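Local coordinates for hypothetical protein Atu2648 (Agrobacterium tumefaciens str. C58, PDB 1ZCE) that is of unknown function but, as an EVE-domain protein related to the PUA and ASCH folds, may bind nucleic acid, possibly in modified form, at residues 92-97 with 131-136; 98-103 with 112-117. All coordinates share one frame; numbering follows the deposited sequence.

Interaction 1 of 2, residues 92-97 with 131-136; sequences CDMPQP and LEVCRM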
loop_
_atom_site.group_PDB
_atom_site.type_symbol
_atom_site.label_atom_id
_atom_site.label_comp_id
_atom_site.label_asym_id
_atom_site.label_seq_id
_atom_site.Cartn_x
_atom_site.Cartn_y
_atom_site.Cartn_z
ATOM N N CYS A 92 2.850 -11.444 0.532
ATOM C CA CYS A 92 3.674 -12.052 1.572
ATOM C C CYS A 92 3.857 -11.097 2.744
ATOM O O CYS A 92 3.660 -9.891 2.613
ATOM C CB CYS A 92 5.046 -12.438 1.010
ATOM S SG CYS A 92 6.069 -11.034 0.488
ATOM N N ASP A 93 4.223 -11.642 3.897
ATOM C CA ASP A 93 4.447 -10.813 5.071
ATOM C C ASP A 93 5.812 -10.167 4.929
ATOM O O ASP A 93 6.638 -10.601 4.125
ATOM C CB ASP A 93 4.463 -11.664 6.345
ATOM C CG ASP A 93 3.235 -12.531 6.488
ATOM O OD1 ASP A 93 2.116 -11.984 6.463
ATOM O OD2 ASP A 93 3.392 -13.760 6.635
HETATM N N MSE A 94 6.036 -9.104 5.686
HETATM C CA MSE A 94 7.341 -8.472 5.696
HETATM C C MSE A 94 7.976 -9.227 6.862
HETATM O O MSE A 94 7.508 -9.118 7.992
HETATM C CB MSE A 94 7.231 -6.985 6.028
HETATM C CG MSE A 94 8.572 -6.257 6.027
HETATM SE SE MSE A 94 9.439 -6.281 4.303
HETATM C CE MSE A 94 8.483 -4.812 3.504
ATOM N N PRO A 95 9.022 -10.031 6.598
ATOM C CA PRO A 95 9.705 -10.809 7.639
ATOM C C PRO A 95 9.883 -10.057 8.954
ATOM O O PRO A 95 9.505 -10.549 10.020
ATOM C CB PRO A 95 11.026 -11.166 6.976
ATOM C CG PRO A 95 10.602 -11.399 5.559
ATOM C CD PRO A 95 9.679 -10.223 5.292
ATOM N N GLN A 96 10.473 -8.870 8.876
ATOM C CA GLN A 96 10.673 -8.028 10.046
ATOM C C GLN A 96 10.015 -6.688 9.736
ATOM O O GLN A 96 10.610 -5.830 9.084
ATOM C CB GLN A 96 12.166 -7.824 10.335
ATOM C CG GLN A 96 12.903 -9.076 10.795
ATOM C CD GLN A 96 13.237 -10.017 9.657
ATOM O OE1 GLN A 96 13.910 -9.636 8.700
ATOM N NE2 GLN A 96 12.771 -11.258 9.758
ATOM N N PRO A 97 8.764 -6.501 10.183
ATOM C CA PRO A 97 8.029 -5.257 9.942
ATOM C C PRO A 97 8.900 -4.021 10.162
ATOM O O PRO A 97 9.610 -3.919 11.161
ATOM C CB PRO A 97 6.863 -5.361 10.920
ATOM C CG PRO A 97 6.562 -6.833 10.881
ATOM C CD PRO A 97 7.954 -7.440 10.980
ATOM N N LEU A 131 12.824 -1.199 -2.664
ATOM C CA LEU A 131 13.884 -2.167 -2.422
ATOM C C LEU A 131 14.565 -1.959 -1.071
ATOM O O LEU A 131 14.921 -2.925 -0.397
ATOM C CB LEU A 131 14.919 -2.106 -3.550
ATOM C CG LEU A 131 14.403 -2.564 -4.919
ATOM C CD1 LEU A 131 15.432 -2.265 -5.991
ATOM C CD2 LEU A 131 14.083 -4.050 -4.885
ATOM N N GLU A 132 14.743 -0.703 -0.673
ATOM C CA GLU A 132 15.391 -0.405 0.600
ATOM C C GLU A 132 14.515 -0.810 1.790
ATOM O O GLU A 132 15.003 -1.424 2.738
ATOM C CB GLU A 132 15.739 1.084 0.669
ATOM C CG GLU A 132 16.393 1.539 1.971
ATOM C CD GLU A 132 17.781 0.958 2.207
ATOM O OE1 GLU A 132 18.368 1.263 3.265
ATOM O OE2 GLU A 132 18.290 0.204 1.351
ATOM N N VAL A 133 13.230 -0.468 1.753
ATOM C CA VAL A 133 12.333 -0.847 2.839
ATOM C C VAL A 133 12.260 -2.374 2.901
ATOM O O VAL A 133 12.266 -2.953 3.987
ATOM C CB VAL A 133 10.918 -0.236 2.643
ATOM C CG1 VAL A 133 9.929 -0.830 3.641
ATOM C CG2 VAL A 133 10.987 1.277 2.840
ATOM N N CYS A 134 12.202 -3.027 1.744
ATOM C CA CYS A 134 12.160 -4.486 1.725
ATOM C C CYS A 134 13.414 -5.077 2.372
ATOM O O CYS A 134 13.316 -6.013 3.172
ATOM C CB CYS A 134 12.004 -5.009 0.294
ATOM S SG CYS A 134 10.308 -4.901 -0.333
ATOM N N ARG A 135 14.586 -4.538 2.035
ATOM C CA ARG A 135 15.834 -5.024 2.630
ATOM C C ARG A 135 15.792 -4.853 4.146
ATOM O O ARG A 135 16.162 -5.755 4.897
ATOM C CB ARG A 135 17.045 -4.264 2.080
ATOM C CG ARG A 135 17.618 -4.801 0.782
ATOM C CD ARG A 135 18.937 -4.106 0.472
ATOM N NE ARG A 135 18.749 -2.693 0.169
ATOM C CZ ARG A 135 18.423 -2.229 -1.033
ATOM N NH1 ARG A 135 18.265 -0.930 -1.220
ATOM N NH2 ARG A 135 18.277 -3.064 -2.053
HETATM N N MSE A 136 15.353 -3.681 4.591
HETATM C CA MSE A 136 15.254 -3.401 6.017
HETATM C C MSE A 136 14.321 -4.417 6.657
HETATM O O MSE A 136 14.513 -4.808 7.807
HETATM C CB MSE A 136 14.696 -1.998 6.245
HETATM C CG MSE A 136 15.597 -0.872 5.772
HETATM SE SE MSE A 136 14.656 0.809 5.787
HETATM C CE MSE A 136 14.613 1.108 7.691
HETATM O O HOH W 1 12.734 -4.086 10.180
HETATM O O HOH W 2 15.546 -7.295 8.780
#

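Interaction 2 of 2, residues 98-103 with 112-117; sequences VSLKDV and MSLVTS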
loop_
_atom_site.group_PDB
_atom_site.type_symbol
_atom_site.label_atom_id
_atom_site.label_comp_id
_atom_site.label_asym_id
_atom_site.label_seq_id
_atom_site.Cartn_x
_atom_site.Cartn_y
_atom_site.Cartn_z
ATOM N N VAL A 98 8.833 -3.088 9.219
ATOM C CA VAL A 98 9.636 -1.869 9.262
ATOM C C VAL A 98 8.883 -0.697 9.885
ATOM O O VAL A 98 7.883 -0.225 9.343
ATOM C CB VAL A 98 10.096 -1.489 7.838
ATOM C CG1 VAL A 98 11.029 -0.298 7.888
ATOM C CG2 VAL A 98 10.773 -2.683 7.176
ATOM N N SER A 99 9.381 -0.223 11.022
ATOM C CA SER A 99 8.743 0.882 11.729
ATOM C C SER A 99 8.947 2.225 11.042
ATOM O O SER A 99 9.935 2.442 10.338
ATOM C CB SER A 99 9.277 0.977 13.159
ATOM O OG SER A 99 10.620 1.430 13.158
ATOM N N LEU A 100 7.999 3.127 11.268
ATOM C CA LEU A 100 8.059 4.465 10.706
ATOM C C LEU A 100 9.311 5.153 11.238
ATOM O O LEU A 100 9.956 5.929 10.530
ATOM C CB LEU A 100 6.820 5.262 11.116
ATOM C CG LEU A 100 6.777 6.728 10.679
ATOM C CD1 LEU A 100 6.720 6.812 9.163
ATOM C CD2 LEU A 100 5.568 7.407 11.300
ATOM N N LYS A 101 9.646 4.863 12.492
ATOM C CA LYS A 101 10.822 5.448 13.123
ATOM C C LYS A 101 12.076 5.098 12.330
ATOM O O LYS A 101 12.900 5.969 12.044
ATOM C CB LYS A 101 10.956 4.941 14.559
ATOM C CG LYS A 101 12.150 5.509 15.311
ATOM C CD LYS A 101 12.141 5.059 16.763
ATOM C CE LYS A 101 13.331 5.613 17.528
ATOM N NZ LYS A 101 14.624 5.121 16.977
ATOM N N ASP A 102 12.222 3.826 11.974
ATOM C CA ASP A 102 13.387 3.405 11.210
ATOM C C ASP A 102 13.395 4.028 9.818
ATOM O O ASP A 102 14.454 4.374 9.297
ATOM C CB ASP A 102 13.450 1.877 11.107
ATOM C CG ASP A 102 13.814 1.220 12.427
ATOM O OD1 ASP A 102 14.391 1.907 13.294
ATOM O OD2 ASP A 102 13.539 0.015 12.590
ATOM N N VAL A 103 12.219 4.176 9.215
ATOM C CA VAL A 103 12.132 4.778 7.889
ATOM C C VAL A 103 12.615 6.228 7.940
ATOM O O VAL A 103 13.394 6.662 7.087
ATOM C CB VAL A 103 10.681 4.733 7.339
ATOM C CG1 VAL A 103 10.565 5.586 6.082
ATOM C CG2 VAL A 103 10.295 3.295 7.025
HETATM N N MSE A 112 10.554 9.915 0.621
HETATM C CA MSE A 112 9.449 8.968 0.525
HETATM C C MSE A 112 8.145 9.633 0.952
HETATM O O MSE A 112 8.101 10.357 1.948
HETATM C CB MSE A 112 9.739 7.745 1.398
HETATM C CG MSE A 112 8.872 6.534 1.106
HETATM SE SE MSE A 112 9.366 5.053 2.222
HETATM C CE MSE A 112 7.957 3.839 1.702
ATOM N N SER A 113 7.084 9.389 0.191
ATOM C CA SER A 113 5.783 9.973 0.491
ATOM C C SER A 113 5.350 9.668 1.922
ATOM O O SER A 113 4.725 10.497 2.584
ATOM C CB SER A 113 4.735 9.447 -0.491
ATOM O OG SER A 113 3.489 10.097 -0.310
ATOM N N LEU A 114 5.688 8.478 2.406
ATOM C CA LEU A 114 5.316 8.079 3.756
ATOM C C LEU A 114 5.783 9.067 4.819
ATOM O O LEU A 114 5.118 9.251 5.836
ATOM C CB LEU A 114 5.878 6.687 4.064
ATOM C CG LEU A 114 5.579 6.109 5.451
ATOM C CD1 LEU A 114 4.073 5.922 5.634
ATOM C CD2 LEU A 114 6.300 4.786 5.612
ATOM N N VAL A 115 6.924 9.704 4.586
ATOM C CA VAL A 115 7.455 10.660 5.552
ATOM C C VAL A 115 7.250 12.124 5.164
ATOM O O VAL A 115 7.463 13.018 5.982
ATOM C CB VAL A 115 8.963 10.425 5.795
ATOM C CG1 VAL A 115 9.186 9.027 6.352
ATOM C CG2 VAL A 115 9.735 10.617 4.505
ATOM N N THR A 116 6.835 12.372 3.927
ATOM C CA THR A 116 6.625 13.742 3.469
ATOM C C THR A 116 5.152 14.140 3.417
ATOM O O THR A 116 4.805 15.293 3.680
ATOM C CB THR A 116 7.242 13.968 2.071
ATOM O OG1 THR A 116 6.584 13.132 1.111
ATOM C CG2 THR A 116 8.728 13.642 2.090
ATOM N N SER A 117 4.290 13.192 3.071
ATOM C CA SER A 117 2.855 13.454 2.987
ATOM C C SER A 117 2.172 13.111 4.307
ATOM O O SER A 117 2.397 12.044 4.872
ATOM C CB SER A 117 2.240 12.628 1.857
ATOM O OG SER A 117 2.834 12.956 0.613
#

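Interaction 1 of 2, residues 92-97 with 131-136
Met94, a selenomethionine on strand 84-99 just before the chain turns a corner at Pro95 and Gln96, reaches across to Cys134 and Val133 on helix 127-136 and carries most of the direct contact. Its CB points to the helix side, and with CG anti to the backbone N (chi1 -179°) the chain carries CG and SE out toward the helix. Bends at chi2 and again at chi3 then fold the SE-CE end back, which brings CE against Cys134 and Val133. SE comes to 4.0 Å from the backbone O of Cys134 and lies close to the CA of that residue as well. Beyond it, CE settles over Cys134 CA at 4.1 Å, with two flanking neighbours: it stands 4.2 Å from Cys134 SG and also 4.2 Å from Val133 CG1. Phe51 touches Met94, Val133 and Cys134 alike, tying this patch to strand 49-54, and Val61 of strand 60-73 also packs on Met94.

Nearer the corner of the strand the joint becomes polar. Gln96 and Met136 meet through solvent: one water gives 2.9 Å bonds to both Gln96 OE1 and Met136 O. A second water lies 3.0 Å from Gln96 O and also near Met136 O, although it has more acceptors around it than protons to offer. Gln96 is also tied by a backbone hydrogen bond to Gly137, just past the helix.

Between 92-97 and 131-136 no direct hydrogen bond forms. A bent apolar side chain supplies the buried part of the joint, while waters at its exposed side donate to Met136 O near the helix end, so dispersion and hydrophobic burial, rather than directional bonds, probably dominate the direct attachment.

Interaction 2 of 2, residues 98-103 with 112-117
Val103 and Val115 form the tightest point of this contact, their CG1 methyls meeting at 3.7 Å between the short helices 100-105 and 113-116. Val103 CG1 is the principal bump. It enters a hollow with three walls: Val115 CG1 is one, Met112 SE at 4.1 Å is another, and Leu114 CD2 at 4.4 Å is the most distant. Met112, a selenomethionine, runs extended beyond CG and passes the valine at about a right angle, and its SE faces the methyl.

A second bump lies one turn back along the first helix. The CB bond of Leu100 does not aim at the partner, but the placement of CG anti to the backbone N (chi1 176°) brings the outer branches nearer to it. CD1 is the atom that arrives, 3.9 Å from Leu114 CG, slightly farther from Leu114 CD2, and 4.3 Å from Val115 CG1. The two leucines cross obliquely, the methyl of one set against the fork of the other. Conversely, Val115 CG1 is itself a bump, received between Leu100 CD1 and Val103 CG1. On the sheet side, Tyr53 touches both Leu100 and Leu114, while Leu6 lies against Leu114 and Met112.

The helix that bears the two bumps has a defined start. Ser99 occupies its N-cap, with OG accepting from Asp102 N at 3.1 Å, and Leu100 follows directly, where the strand gives way to the helix.

Interlocking aliphatic side chains of this kind, from two short helices in the connection between strands 84-99 and 122-125, help cover one part of the mixed sheet in this EVE domain, an alpha-beta relative of the PUA fold.

Interaction 2 is nested along the chain within the loop closed by interaction 1, and both draw on strand 84-99: residues 92-97 meet helix 127-136, and 98-103 continue into the helix that packs on 112-117. Their centres lie 13 Å apart, yet they touch. Val133 O is 3.5 Å from Val98 CG2, and Met136 CE is 3.6 Å from Asp102 O. Farther along, Val133 CG2 approaches Met112 CE at 4.1 Å, so helix 127-136 borders both segments of interaction 2. Together they illustrate how one strand and the helix that follows it can each receive a further helix through small apolar patches. No ligand site is established here, and a role in binding cannot be assigned to either contact.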